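Local atomic coordinates of SusD-like protein BACOVA_02651 (Bacteroides ovatus, PDB entry 5E75), a protein that binds polysaccharide at the cell surface and probably captures xyloglucan before its transport into the periplasm for degradation. Residues Asp34-Ser39 against Met248-Leu253; Asn137-Leu140 against Val145-Leu148; Ser269-Gly274 against Gly319-Lys324; Arg391-Ile396 against Arg412-Met417; Thr427-Leu432 against Ile488-Ile493. One frame throughout, in Å; residues are numbered along the deposited sequence.

Contact 1: Asp34-Ser39 against Met248-Leu253; sequences DYNQRS and MQWVPL
Tyr35, on the short helix 33-36, meets Met248 at the rim of its ring: the methionine methyl CE lies near the ring plane, 4.3 Å from CD2, so this is an apolar contact at the edge. The hydroxyl of Tyr35 has its own partner, hydrogen-bonding Tyr423. One residue on, Asn36 carries most of the contact. Its CG stands anti to the backbone N (chi1 -166°), which carries the amide across to the indole of Trp250, and CG comes to 3.4 Å from Trp250 CZ2, with CB at 3.5 Å from the same carbon. Amide and indole planes are 36° apart. Asn36 OD1 also passes Met248 SD at 4.0 Å, the two side chains running past one another antiparallel. Within its own segment, Met248 lays CB against one face of the Trp250 ring, 3.3 Å above the plane and offset toward the rim. The buried polar atoms are matched by neighbours: Thr355 OG1 bonds both Asn36 OD1 and Trp250 NE1, and Asn260 OD1 takes Asn36 ND2. This is interior packing in the SusD fold, where a helix end near the N-terminus meets the chain leaving strand 244-248 beside strand 355-359.

Contact 2: Asn137-Leu140 against Val145-Leu148; sequences NQKL and VRPL
Arg146 and Lys139 meet through a flat guanidinium and a helix backbone. The arginine leaves the loop with CG anti to its carbonyl carbon (chi1 -59°) and bends at chi2 (-73°), which brings the guanidinium beside the short helix 137-142. There Lys139 CB sits over one face of the guanidinium, 3.8 Å from Arg146 NH2, while the carbonyl of the same lysine receives a weak hydrogen bond: NH2 to Lys139 O is 2.8 Å, but the N-H...O angle is only 125°. Beyond CG the lysine chain is extended, and its NZ stays 6.0 Å from Arg146 NH1, two like charges not in contact. A second hydrogen bond, from Arg146 NE to the carbonyl of Asn143, ties the guanidinium to the turn after the helix. The two acceptors are thus neutral backbone oxygens at the end of a helix, where the dipole would probably favour a positive group. Bent geometry and an exposed lysine imply a modest surface link, made through carbonyl oxygens and without charge pairing between Lys139 and Arg146.

Contact 3: Ser269-Gly274 against Gly319-Lys324; sequences STEVTG and GGYTYK
Val272 and Tyr321 form the tight half of this contact. Val272 CG1 lies over one face of the phenol ring, 3.6 Å from the ring centroid and 18° off the normal, a CH-pi contact displaced a little toward the rim; its shortest approach is 3.5 Å to Tyr321 CZ. The tyrosine reaches this place because its CG stands anti to the backbone N (chi1 173°), sending the ring from the strand toward the 3-10 turn. Both residues are buried, with Val334 also touching Val272 and Phe268 touching Tyr321.

The other half is polar and faces outward, on the exposed Glu271. Tyr321 OH donates to Glu271 OE2 over 2.6 Å, a short bond that arrives on the anti side and 28° out of the carboxylate plane. OE2 itself lies near the plane of the phenol, at its edge. The other oxygen, OE1, accepts from Ser269 OG at 2.7 Å, and that hydroxyl in turn accepts from Glu271 N at 3.0 Å. With each oxygen engaged, the carboxylate is restrained from turning. A water extends the network: it donates to OE2 and accepts from Lys324 N at 3.1 Å.

The bond from Glu271 N to Ser269 OG defines an ST turn leading into the 3-10 segment 270-271, here docked against strand 321-322 of the two-stranded antiparallel hairpin with 310-311.

Contact 4: Arg391-Ile396 against Arg412-Met417; sequences RERAKI and RVEFGM
Arg393 and Glu414 form a buried salt bridge, with Arg393 NH2 donating to Glu414 OE2 across 2.9 Å. The N-H...O angle of 138° shows that the bond is bent, although the guanidinium and carboxylate planes lie 5° apart. OE2 is met on its syn side, 20° out of the carboxylate plane. Only one direct bond joins the two groups; alongside it, a water at the guanidinium edge accepts from Arg393 NE at 2.8 Å and donates to Glu414 OE1 at 2.8 Å. Arg393 bends at chi2 and chi3 and Glu414 at chi2; the two cross at about a right angle.

Each charge has further partners. Arg393 NH1 pairs with Glu243, while Glu414 OE1 and OE2 pair with Arg299 and Arg359. Farther out, Ala361 of helix 360-372 touches both side chains, and Glu414 CG lies 3.6 Å above one face of the Phe415 ring. On the arginine side, helix 382-393 closes in a Schellman motif at Lys395, whose NZ reaches back to Arg393 O.

One glutamate thus faces three arginines, and one of those a second glutamate. Such alternation of charge in a buried setting would probably hold Glu414 ionised and offset the cost of burying these groups.

Contact 5: Thr427-Leu432 against Ile488-Ile493; sequences TWFRYL and IEAEDI
Phe429 turns one ring face to Ile493. CG1 of the isoleucine stands almost over the ring centre, 3.7 Å from the centroid of Phe429 and only 9° off the normal, which is close to ideal CH-pi geometry. The phenylalanine has CG anti to its backbone N (chi1 164°), which carries the ring from helix 421-431 to Ile493.

Apolar packing fills in around this. Ile493 CG2 touches Phe429 CD2 at 3.7 Å, so both branches of the isoleucine bear on the ring. At its far end, Phe429 CZ meets Ala490, with CB at 3.9 Å, at the ring edge. Leu437 and Phe440 of helix 433-441 touch Phe429 and Ile493 respectively.

Between the segments the contact is apolar; in the second segment, Glu489 N donates to Asp492 OD2 at 2.9 Å through the anti lone pair, with an N-H...O angle of 158°, and Asp492 N returns a 2.9 Å bond to Glu489 O. These bonds close the turn at the start of the weakly bonded helix 490-493, from which Ala490 and Ile493 meet the ring. What results is plain helix-to-turn packing in the SusD fold, with one phenylalanine from helix 421-431 inserted against a single short helical turn.

In the fold
Contacts 1, 4 and 5 lie within the helical body, their centres about 13, 15 and 18 Å from the centre of the chain, whereas those of contacts 2 and 3 are farther out at about 28 and 26 Å, about 49 Å apart and on opposite sides of it. Chemistry does not follow depth: contact 5 is apolar, contact 4 is almost wholly ionic though buried, and contact 1 mixes an amide with an indole. Contact 3 is buried on its ring side and polar at its exposed carboxylate; contact 2 is a weak surface link. Contacts 4 and 5 use consecutive helices 404-415 and 421-431, nearest atoms about 6 Å apart. Contact 2 is nested in the loop contact 1 closes.

Contact 1: Asp34-Ser39 against Met248-Leu253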
# COMPACT_ATOMS: atom_id res chain seq x y z
N ASP A 34 14.52 1.02 -3.22
CA ASP A 34 14.50 0.16 -4.41
C ASP A 34 13.08 -0.29 -4.71
O ASP A 34 12.77 -0.60 -5.85
CB ASP A 34 15.40 -1.08 -4.28
CG ASP A 34 16.86 -0.78 -4.44
OD1 ASP A 34 17.21 0.39 -4.70
OD2 ASP A 34 17.67 -1.73 -4.31
N TYR A 35 12.23 -0.38 -3.69
CA TYR A 35 10.82 -0.73 -3.88
C TYR A 35 10.01 0.48 -4.32
O TYR A 35 9.31 0.41 -5.33
CB TYR A 35 10.27 -1.31 -2.57
CG TYR A 35 8.77 -1.54 -2.50
CD1 TYR A 35 8.13 -2.37 -3.41
CD2 TYR A 35 8.01 -0.96 -1.49
CE1 TYR A 35 6.76 -2.60 -3.32
CE2 TYR A 35 6.64 -1.18 -1.41
CZ TYR A 35 6.03 -2.01 -2.32
OH TYR A 35 4.67 -2.26 -2.25
N ASN A 36 10.13 1.58 -3.59
CA ASN A 36 9.37 2.78 -3.91
C ASN A 36 9.70 3.36 -5.27
O ASN A 36 8.85 4.00 -5.88
CB ASN A 36 9.55 3.85 -2.83
CG ASN A 36 8.53 4.95 -2.93
OD1 ASN A 36 7.38 4.77 -2.50
ND2 ASN A 36 8.91 6.09 -3.52
N GLN A 37 10.90 3.13 -5.78
CA GLN A 37 11.31 3.85 -6.97
C GLN A 37 10.58 3.38 -8.22
O GLN A 37 10.59 4.08 -9.24
CB GLN A 37 12.82 3.79 -7.18
CG GLN A 37 13.36 2.46 -7.63
CD GLN A 37 14.76 2.57 -8.20
OE1 GLN A 37 15.75 2.24 -7.55
NE2 GLN A 37 14.85 3.06 -9.43
N ARG A 38 9.97 2.21 -8.18
CA ARG A 38 9.30 1.69 -9.36
C ARG A 38 8.21 0.68 -9.05
O ARG A 38 7.03 0.94 -9.31
CB ARG A 38 10.33 1.08 -10.31
CG ARG A 38 9.81 0.75 -11.71
CD ARG A 38 10.93 0.87 -12.74
NE ARG A 38 11.35 2.26 -12.94
CZ ARG A 38 10.79 3.11 -13.80
NH1 ARG A 38 9.78 2.73 -14.58
NH2 ARG A 38 11.25 4.35 -13.90
N SER A 39 8.61 -0.47 -8.49
CA SER A 39 7.74 -1.63 -8.41
C SER A 39 6.52 -1.48 -7.49
O SER A 39 5.55 -2.20 -7.65
CB SER A 39 8.54 -2.87 -8.01
OG SER A 39 9.10 -2.72 -6.72
N MET A 248 6.84 6.01 4.81
CA MET A 248 8.18 6.28 4.32
C MET A 248 8.38 7.79 4.27
O MET A 248 7.55 8.54 3.76
CB MET A 248 8.38 5.68 2.92
CG MET A 248 8.04 4.20 2.86
SD MET A 248 8.07 3.53 1.19
CE MET A 248 7.04 2.07 1.39
N GLN A 249 9.51 8.21 4.81
CA GLN A 249 9.80 9.60 5.12
C GLN A 249 10.79 10.18 4.11
O GLN A 249 12.00 10.19 4.34
CB GLN A 249 10.38 9.71 6.53
CG GLN A 249 9.45 9.17 7.60
CD GLN A 249 8.22 10.03 7.78
OE1 GLN A 249 8.29 11.26 7.75
NE2 GLN A 249 7.08 9.39 7.97
N TRP A 250 10.27 10.66 3.00
CA TRP A 250 11.14 11.11 1.92
C TRP A 250 11.74 12.50 2.18
O TRP A 250 11.16 13.31 2.91
CB TRP A 250 10.40 11.03 0.58
CG TRP A 250 9.90 9.65 0.31
CD1 TRP A 250 8.60 9.25 0.19
CD2 TRP A 250 10.69 8.46 0.15
NE1 TRP A 250 8.53 7.91 -0.04
CE2 TRP A 250 9.79 7.39 -0.06
CE3 TRP A 250 12.06 8.20 0.17
CZ2 TRP A 250 10.23 6.08 -0.24
CZ3 TRP A 250 12.49 6.91 -0.02
CH2 TRP A 250 11.58 5.86 -0.22
N VAL A 251 12.92 12.72 1.60
CA VAL A 251 13.70 13.94 1.82
C VAL A 251 13.97 14.57 0.46
O VAL A 251 15.03 14.35 -0.14
CB VAL A 251 15.06 13.64 2.51
CG1 VAL A 251 15.79 14.94 2.83
CG2 VAL A 251 14.88 12.80 3.78
N PRO A 252 13.03 15.37 -0.05
CA PRO A 252 13.13 15.91 -1.41
C PRO A 252 14.39 16.75 -1.67
O PRO A 252 14.89 16.76 -2.80
CB PRO A 252 11.87 16.77 -1.56
CG PRO A 252 11.44 17.05 -0.17
CD PRO A 252 11.84 15.88 0.66
N LEU A 253 14.91 17.43 -0.65
CA LEU A 253 16.13 18.21 -0.80
C LEU A 253 17.37 17.45 -0.32
O LEU A 253 18.42 18.05 -0.10
CB LEU A 253 15.99 19.55 -0.06
CG LEU A 253 14.76 20.38 -0.43
CD1 LEU A 253 14.72 21.68 0.35
CD2 LEU A 253 14.71 20.66 -1.93

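Contact 2: Asn137-Leu140 against Val145-Leu148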
# COMPACT_ATOMS: atom_id res chain seq x y z
N ASN A 137 22.87 -11.19 8.89
CA ASN A 137 23.36 -10.83 7.57
C ASN A 137 24.62 -11.62 7.19
O ASN A 137 24.82 -11.90 6.02
CB ASN A 137 23.69 -9.35 7.47
CG ASN A 137 22.46 -8.47 7.47
OD1 ASN A 137 21.33 -8.94 7.23
ND2 ASN A 137 22.66 -7.19 7.70
N GLN A 138 25.45 -11.97 8.17
CA GLN A 138 26.69 -12.67 7.88
C GLN A 138 26.44 -14.06 7.33
O GLN A 138 27.21 -14.55 6.50
CB GLN A 138 27.58 -12.75 9.11
CG GLN A 138 28.96 -13.40 8.83
CD GLN A 138 29.74 -12.67 7.75
OE1 GLN A 138 30.37 -13.27 6.86
NE2 GLN A 138 29.69 -11.37 7.79
N LYS A 139 25.38 -14.72 7.80
CA LYS A 139 25.03 -16.02 7.26
C LYS A 139 24.76 -15.95 5.77
O LYS A 139 25.16 -16.83 5.02
CB LYS A 139 23.83 -16.63 8.01
CG LYS A 139 24.17 -17.09 9.40
CD LYS A 139 23.05 -17.91 10.02
CE LYS A 139 23.51 -18.51 11.34
NZ LYS A 139 22.47 -19.37 11.99
N LEU A 140 24.11 -14.87 5.34
CA LEU A 140 23.80 -14.65 3.93
C LEU A 140 25.04 -14.40 3.09
O LEU A 140 25.13 -14.79 1.94
CB LEU A 140 22.90 -13.42 3.79
CG LEU A 140 21.46 -13.52 3.32
CD1 LEU A 140 21.08 -12.14 2.79
CD2 LEU A 140 21.23 -14.60 2.27
N VAL A 145 23.27 -19.39 -0.87
CA VAL A 145 22.38 -20.47 -1.31
C VAL A 145 21.66 -21.06 -0.10
O VAL A 145 22.14 -21.99 0.54
CB VAL A 145 23.14 -21.54 -2.11
CG1 VAL A 145 22.18 -22.63 -2.59
CG2 VAL A 145 23.86 -20.88 -3.29
N ARG A 146 20.51 -20.46 0.21
CA ARG A 146 19.74 -20.76 1.41
C ARG A 146 18.29 -21.06 1.03
O ARG A 146 17.77 -20.47 0.09
CB ARG A 146 19.75 -19.54 2.34
CG ARG A 146 21.14 -19.09 2.77
CD ARG A 146 21.74 -20.04 3.78
NE ARG A 146 23.06 -19.61 4.22
CZ ARG A 146 23.63 -19.97 5.37
NH1 ARG A 146 22.99 -20.76 6.21
NH2 ARG A 146 24.84 -19.52 5.68
N PRO A 147 17.64 -21.95 1.79
CA PRO A 147 16.28 -22.33 1.42
C PRO A 147 15.22 -21.32 1.82
O PRO A 147 15.41 -20.51 2.73
CB PRO A 147 16.06 -23.63 2.20
CG PRO A 147 16.94 -23.51 3.38
CD PRO A 147 18.14 -22.77 2.91
N LEU A 148 14.10 -21.38 1.11
CA LEU A 148 12.89 -20.69 1.49
C LEU A 148 12.36 -21.24 2.80
O LEU A 148 12.56 -22.42 3.11
CB LEU A 148 11.84 -20.90 0.41
CG LEU A 148 12.13 -20.29 -0.96
CD1 LEU A 148 11.26 -20.97 -2.02
CD2 LEU A 148 11.84 -18.81 -0.90

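Contact 3: Ser269-Gly274 against Gly319-Lys324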
# COMPACT_ATOMS: atom_id res chain seq x y z
N SER A 269 0.45 14.99 -17.02
CA SER A 269 0.65 16.22 -17.79
C SER A 269 1.32 17.31 -16.97
O SER A 269 1.06 17.46 -15.77
CB SER A 269 -0.69 16.76 -18.26
OG SER A 269 -0.51 18.05 -18.83
N THR A 270 2.16 18.09 -17.63
CA THR A 270 2.79 19.23 -16.98
C THR A 270 1.78 20.25 -16.47
O THR A 270 2.12 21.09 -15.64
CB THR A 270 3.77 19.94 -17.92
OG1 THR A 270 3.07 20.37 -19.10
CG2 THR A 270 4.88 19.01 -18.32
N GLU A 271 0.54 20.17 -16.93
CA GLU A 271 -0.48 21.09 -16.45
C GLU A 271 -0.81 20.89 -14.97
O GLU A 271 -1.40 21.78 -14.35
CB GLU A 271 -1.75 20.98 -17.31
CG GLU A 271 -2.58 19.72 -17.07
CD GLU A 271 -3.48 19.37 -18.25
OE1 GLU A 271 -2.96 19.09 -19.36
OE2 GLU A 271 -4.72 19.36 -18.09
N VAL A 272 -0.44 19.74 -14.40
CA VAL A 272 -0.66 19.47 -12.97
C VAL A 272 0.65 19.28 -12.20
O VAL A 272 0.64 18.78 -11.08
CB VAL A 272 -1.63 18.28 -12.72
CG1 VAL A 272 -3.01 18.62 -13.27
CG2 VAL A 272 -1.09 16.98 -13.33
N THR A 273 1.76 19.68 -12.81
CA THR A 273 3.06 19.63 -12.13
C THR A 273 3.80 20.97 -12.20
O THR A 273 4.99 21.02 -11.90
CB THR A 273 3.99 18.60 -12.78
OG1 THR A 273 4.27 19.04 -14.12
CG2 THR A 273 3.39 17.21 -12.81
N GLY A 274 3.11 22.03 -12.58
CA GLY A 274 3.75 23.34 -12.68
C GLY A 274 4.85 23.39 -13.73
O GLY A 274 5.80 24.18 -13.61
N GLY A 319 -5.95 30.03 -10.08
CA GLY A 319 -7.31 29.95 -9.55
C GLY A 319 -7.86 28.54 -9.38
O GLY A 319 -9.08 28.32 -9.36
N GLY A 320 -6.95 27.58 -9.27
CA GLY A 320 -7.35 26.18 -9.18
C GLY A 320 -7.31 25.52 -10.54
O GLY A 320 -7.06 26.17 -11.55
N TYR A 321 -7.55 24.21 -10.57
CA TYR A 321 -7.42 23.40 -11.76
C TYR A 321 -8.67 22.58 -12.02
O TYR A 321 -9.21 21.93 -11.12
CB TYR A 321 -6.24 22.42 -11.61
CG TYR A 321 -6.13 21.42 -12.75
CD1 TYR A 321 -5.61 21.79 -13.97
CD2 TYR A 321 -6.56 20.11 -12.59
CE1 TYR A 321 -5.52 20.87 -15.01
CE2 TYR A 321 -6.47 19.21 -13.61
CZ TYR A 321 -5.96 19.58 -14.82
OH TYR A 321 -5.89 18.65 -15.83
N THR A 322 -9.13 22.60 -13.27
CA THR A 322 -10.21 21.75 -13.72
C THR A 322 -9.65 20.79 -14.76
O THR A 322 -9.05 21.20 -15.74
CB THR A 322 -11.32 22.58 -14.38
OG1 THR A 322 -11.85 23.50 -13.43
CG2 THR A 322 -12.43 21.69 -14.88
N TYR A 323 -9.87 19.49 -14.55
CA TYR A 323 -9.49 18.51 -15.54
C TYR A 323 -10.49 18.52 -16.69
O TYR A 323 -11.68 18.36 -16.48
CB TYR A 323 -9.43 17.11 -14.92
CG TYR A 323 -9.15 16.01 -15.92
CD1 TYR A 323 -7.90 15.89 -16.52
CD2 TYR A 323 -10.12 15.08 -16.25
CE1 TYR A 323 -7.65 14.88 -17.45
CE2 TYR A 323 -9.87 14.07 -17.15
CZ TYR A 323 -8.64 13.97 -17.75
OH TYR A 323 -8.40 12.97 -18.66
N LYS A 324 -9.99 18.71 -17.91
CA LYS A 324 -10.86 18.87 -19.07
C LYS A 324 -10.70 17.75 -20.09
O LYS A 324 -11.30 17.79 -21.17
CB LYS A 324 -10.61 20.23 -19.73
CG LYS A 324 -11.01 21.37 -18.82
CD LYS A 324 -10.60 22.72 -19.37
CE LYS A 324 -10.99 23.82 -18.40
NZ LYS A 324 -10.72 25.17 -18.96
O HOH W 1 -7.17 18.93 -19.07

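Contact 4: Arg391-Ile396 against Arg412-Met417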
# COMPACT_ATOMS: atom_id res chain seq x y z
N ARG A 391 -16.86 5.88 6.50
CA ARG A 391 -17.95 6.37 5.64
C ARG A 391 -18.25 7.84 5.93
O ARG A 391 -18.41 8.66 5.01
CB ARG A 391 -19.22 5.56 5.92
CG ARG A 391 -19.12 4.05 5.73
CD ARG A 391 -19.22 3.62 4.29
NE ARG A 391 -20.53 3.95 3.68
CZ ARG A 391 -20.85 3.64 2.44
NH1 ARG A 391 -20.01 2.96 1.67
NH2 ARG A 391 -22.05 3.97 1.95
N GLU A 392 -18.40 8.16 7.22
CA GLU A 392 -18.73 9.51 7.66
C GLU A 392 -17.67 10.52 7.21
O GLU A 392 -17.99 11.62 6.76
CB GLU A 392 -18.87 9.52 9.18
CG GLU A 392 -19.30 10.83 9.79
CD GLU A 392 -19.60 10.65 11.26
OE1 GLU A 392 -18.75 10.09 11.97
OE2 GLU A 392 -20.72 11.02 11.68
N ARG A 393 -16.39 10.15 7.33
CA ARG A 393 -15.34 11.05 6.92
C ARG A 393 -15.39 11.34 5.42
O ARG A 393 -15.10 12.46 4.99
CB ARG A 393 -13.97 10.50 7.34
CG ARG A 393 -12.81 11.48 7.19
CD ARG A 393 -12.08 11.39 5.82
NE ARG A 393 -11.37 10.12 5.68
CZ ARG A 393 -10.19 9.87 6.23
NH1 ARG A 393 -9.56 10.81 6.93
NH2 ARG A 393 -9.63 8.68 6.10
N ALA A 394 -15.80 10.34 4.64
CA ALA A 394 -16.00 10.49 3.20
C ALA A 394 -17.28 11.25 2.86
O ALA A 394 -17.53 11.53 1.69
CB ALA A 394 -16.01 9.13 2.52
N LYS A 395 -18.07 11.57 3.88
CA LYS A 395 -19.34 12.31 3.75
C LYS A 395 -20.39 11.52 2.95
O LYS A 395 -21.19 12.09 2.22
CB LYS A 395 -19.12 13.71 3.18
CG LYS A 395 -17.96 14.51 3.79
CD LYS A 395 -18.10 14.80 5.27
CE LYS A 395 -16.95 15.68 5.83
NZ LYS A 395 -15.76 14.93 6.42
N ILE A 396 -20.39 10.20 3.12
CA ILE A 396 -21.42 9.35 2.56
C ILE A 396 -22.18 8.60 3.66
O ILE A 396 -21.78 8.60 4.83
CB ILE A 396 -20.87 8.39 1.47
CG1 ILE A 396 -19.90 7.35 2.06
CG2 ILE A 396 -20.21 9.20 0.35
CD1 ILE A 396 -19.42 6.35 1.03
N ARG A 412 -11.15 -0.80 -1.10
CA ARG A 412 -10.67 -0.37 -2.41
C ARG A 412 -10.77 1.14 -2.57
O ARG A 412 -9.80 1.77 -3.04
CB ARG A 412 -11.42 -1.09 -3.54
CG ARG A 412 -11.07 -2.56 -3.68
CD ARG A 412 -11.68 -3.22 -4.90
NE ARG A 412 -11.10 -2.68 -6.13
CZ ARG A 412 -11.59 -2.86 -7.36
NH1 ARG A 412 -12.69 -3.59 -7.57
NH2 ARG A 412 -10.98 -2.28 -8.38
N VAL A 413 -11.91 1.73 -2.20
CA VAL A 413 -12.10 3.15 -2.38
C VAL A 413 -11.35 3.99 -1.34
O VAL A 413 -10.92 5.09 -1.65
CB VAL A 413 -13.60 3.59 -2.45
CG1 VAL A 413 -14.33 2.96 -3.63
CG2 VAL A 413 -14.35 3.28 -1.21
N GLU A 414 -11.17 3.48 -0.14
CA GLU A 414 -10.40 4.21 0.85
C GLU A 414 -8.92 4.26 0.47
O GLU A 414 -8.26 5.28 0.69
CB GLU A 414 -10.58 3.58 2.24
CG GLU A 414 -9.88 4.33 3.37
CD GLU A 414 -10.38 5.73 3.61
OE1 GLU A 414 -11.54 6.06 3.22
OE2 GLU A 414 -9.63 6.52 4.22
N PHE A 415 -8.42 3.19 -0.14
CA PHE A 415 -6.96 3.03 -0.33
C PHE A 415 -6.50 3.01 -1.79
O PHE A 415 -5.37 2.64 -2.08
CB PHE A 415 -6.42 1.82 0.44
CG PHE A 415 -6.66 1.91 1.90
CD1 PHE A 415 -6.00 2.87 2.64
CD2 PHE A 415 -7.58 1.11 2.52
CE1 PHE A 415 -6.27 3.02 3.99
CE2 PHE A 415 -7.83 1.23 3.86
CZ PHE A 415 -7.19 2.18 4.59
N GLY A 416 -7.36 3.43 -2.71
CA GLY A 416 -6.98 3.48 -4.11
C GLY A 416 -5.72 4.30 -4.33
O GLY A 416 -5.56 5.38 -3.76
N MET A 417 -4.81 3.76 -5.15
CA MET A 417 -3.55 4.44 -5.49
C MET A 417 -2.66 4.69 -4.27
O MET A 417 -1.81 5.56 -4.29
CB MET A 417 -3.80 5.73 -6.29
CG MET A 417 -4.47 5.51 -7.65
SD MET A 417 -3.73 4.21 -8.66
CE MET A 417 -1.99 4.69 -8.61
O HOH W 2 -12.88 8.13 4.46

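Contact 5: Thr427-Leu432 against Ile488-Ile493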
# COMPACT_ATOMS: atom_id res chain seq x y z
N THR A 427 -4.50 -11.65 0.57
CA THR A 427 -5.01 -12.15 1.85
C THR A 427 -6.40 -12.76 1.69
O THR A 427 -6.67 -13.86 2.18
CB THR A 427 -5.02 -11.05 2.91
OG1 THR A 427 -3.67 -10.69 3.21
CG2 THR A 427 -5.69 -11.52 4.19
N TRP A 428 -7.30 -12.06 1.01
CA TRP A 428 -8.64 -12.58 0.79
C TRP A 428 -8.61 -13.86 -0.07
O TRP A 428 -9.39 -14.78 0.19
CB TRP A 428 -9.55 -11.51 0.17
CG TRP A 428 -9.92 -10.40 1.10
CD1 TRP A 428 -10.25 -10.50 2.44
CD2 TRP A 428 -10.02 -9.01 0.78
NE1 TRP A 428 -10.54 -9.26 2.95
CE2 TRP A 428 -10.40 -8.33 1.95
CE3 TRP A 428 -9.82 -8.28 -0.40
CZ2 TRP A 428 -10.57 -6.95 1.98
CZ3 TRP A 428 -9.97 -6.92 -0.37
CH2 TRP A 428 -10.35 -6.26 0.82
N PHE A 429 -7.72 -13.93 -1.06
CA PHE A 429 -7.59 -15.12 -1.90
C PHE A 429 -7.12 -16.33 -1.11
O PHE A 429 -7.55 -17.46 -1.37
CB PHE A 429 -6.66 -14.84 -3.09
CG PHE A 429 -6.19 -16.07 -3.77
CD1 PHE A 429 -7.02 -16.76 -4.63
CD2 PHE A 429 -4.93 -16.58 -3.50
CE1 PHE A 429 -6.59 -17.94 -5.22
CE2 PHE A 429 -4.51 -17.75 -4.10
CZ PHE A 429 -5.33 -18.43 -4.95
N ARG A 430 -6.26 -16.10 -0.13
CA ARG A 430 -5.80 -17.19 0.71
C ARG A 430 -6.89 -17.71 1.65
O ARG A 430 -6.79 -18.84 2.14
CB ARG A 430 -4.55 -16.77 1.49
CG ARG A 430 -3.25 -17.13 0.80
CD ARG A 430 -2.90 -18.59 1.08
NE ARG A 430 -1.62 -18.97 0.52
CZ ARG A 430 -1.43 -19.47 -0.69
NH1 ARG A 430 -2.47 -19.68 -1.50
NH2 ARG A 430 -0.21 -19.80 -1.09
N TYR A 431 -7.90 -16.88 1.89
CA TYR A 431 -9.05 -17.21 2.73
C TYR A 431 -10.21 -17.85 1.95
O TYR A 431 -10.69 -18.94 2.30
CB TYR A 431 -9.48 -15.92 3.42
CG TYR A 431 -10.83 -15.85 4.10
CD1 TYR A 431 -11.38 -16.93 4.78
CD2 TYR A 431 -11.53 -14.65 4.11
CE1 TYR A 431 -12.63 -16.81 5.41
CE2 TYR A 431 -12.75 -14.53 4.73
CZ TYR A 431 -13.29 -15.60 5.38
OH TYR A 431 -14.51 -15.42 5.99
N LEU A 432 -10.65 -17.18 0.88
CA LEU A 432 -11.77 -17.62 0.04
C LEU A 432 -11.31 -17.63 -1.42
O LEU A 432 -11.66 -16.74 -2.19
CB LEU A 432 -12.97 -16.70 0.25
CG LEU A 432 -13.58 -16.70 1.65
CD1 LEU A 432 -14.65 -15.61 1.77
CD2 LEU A 432 -14.18 -18.06 2.02
N ILE A 488 -8.00 -16.22 -14.94
CA ILE A 488 -7.14 -16.09 -13.77
C ILE A 488 -7.42 -17.27 -12.86
O ILE A 488 -8.57 -17.51 -12.46
CB ILE A 488 -7.39 -14.76 -13.05
CG1 ILE A 488 -7.17 -13.60 -14.04
CG2 ILE A 488 -6.46 -14.60 -11.85
CD1 ILE A 488 -7.82 -12.29 -13.62
N GLU A 489 -6.36 -17.99 -12.52
CA GLU A 489 -6.43 -19.20 -11.71
C GLU A 489 -5.55 -19.09 -10.47
O GLU A 489 -4.77 -18.14 -10.35
CB GLU A 489 -5.99 -20.39 -12.55
CG GLU A 489 -6.93 -20.70 -13.72
CD GLU A 489 -6.47 -21.90 -14.50
OE1 GLU A 489 -5.35 -21.86 -15.02
OE2 GLU A 489 -7.23 -22.90 -14.58
N ALA A 490 -5.65 -20.06 -9.58
CA ALA A 490 -4.89 -20.03 -8.34
C ALA A 490 -3.39 -19.87 -8.59
O ALA A 490 -2.72 -19.10 -7.88
CB ALA A 490 -5.15 -21.30 -7.54
N GLU A 491 -2.86 -20.56 -9.59
CA GLU A 491 -1.43 -20.53 -9.87
C GLU A 491 -0.94 -19.15 -10.32
O GLU A 491 0.25 -18.86 -10.27
CB GLU A 491 -1.05 -21.56 -10.94
CG GLU A 491 -1.19 -23.03 -10.53
CD GLU A 491 -2.63 -23.49 -10.28
OE1 GLU A 491 -3.60 -22.99 -10.93
OE2 GLU A 491 -2.79 -24.37 -9.40
N ASP A 492 -1.86 -18.27 -10.73
CA ASP A 492 -1.49 -16.94 -11.21
C ASP A 492 -1.28 -15.91 -10.11
O ASP A 492 -0.66 -14.87 -10.35
CB ASP A 492 -2.57 -16.40 -12.16
CG ASP A 492 -2.67 -17.20 -13.44
OD1 ASP A 492 -1.70 -17.20 -14.21
OD2 ASP A 492 -3.74 -17.82 -13.69
N ILE A 493 -1.77 -16.19 -8.91
CA ILE A 493 -1.90 -15.13 -7.92
C ILE A 493 -0.56 -14.70 -7.33
O ILE A 493 -0.23 -13.51 -7.36
CB ILE A 493 -2.90 -15.50 -6.81
CG1 ILE A 493 -4.26 -15.85 -7.42
CG2 ILE A 493 -3.05 -14.36 -5.80
CD1 ILE A 493 -4.84 -14.82 -8.38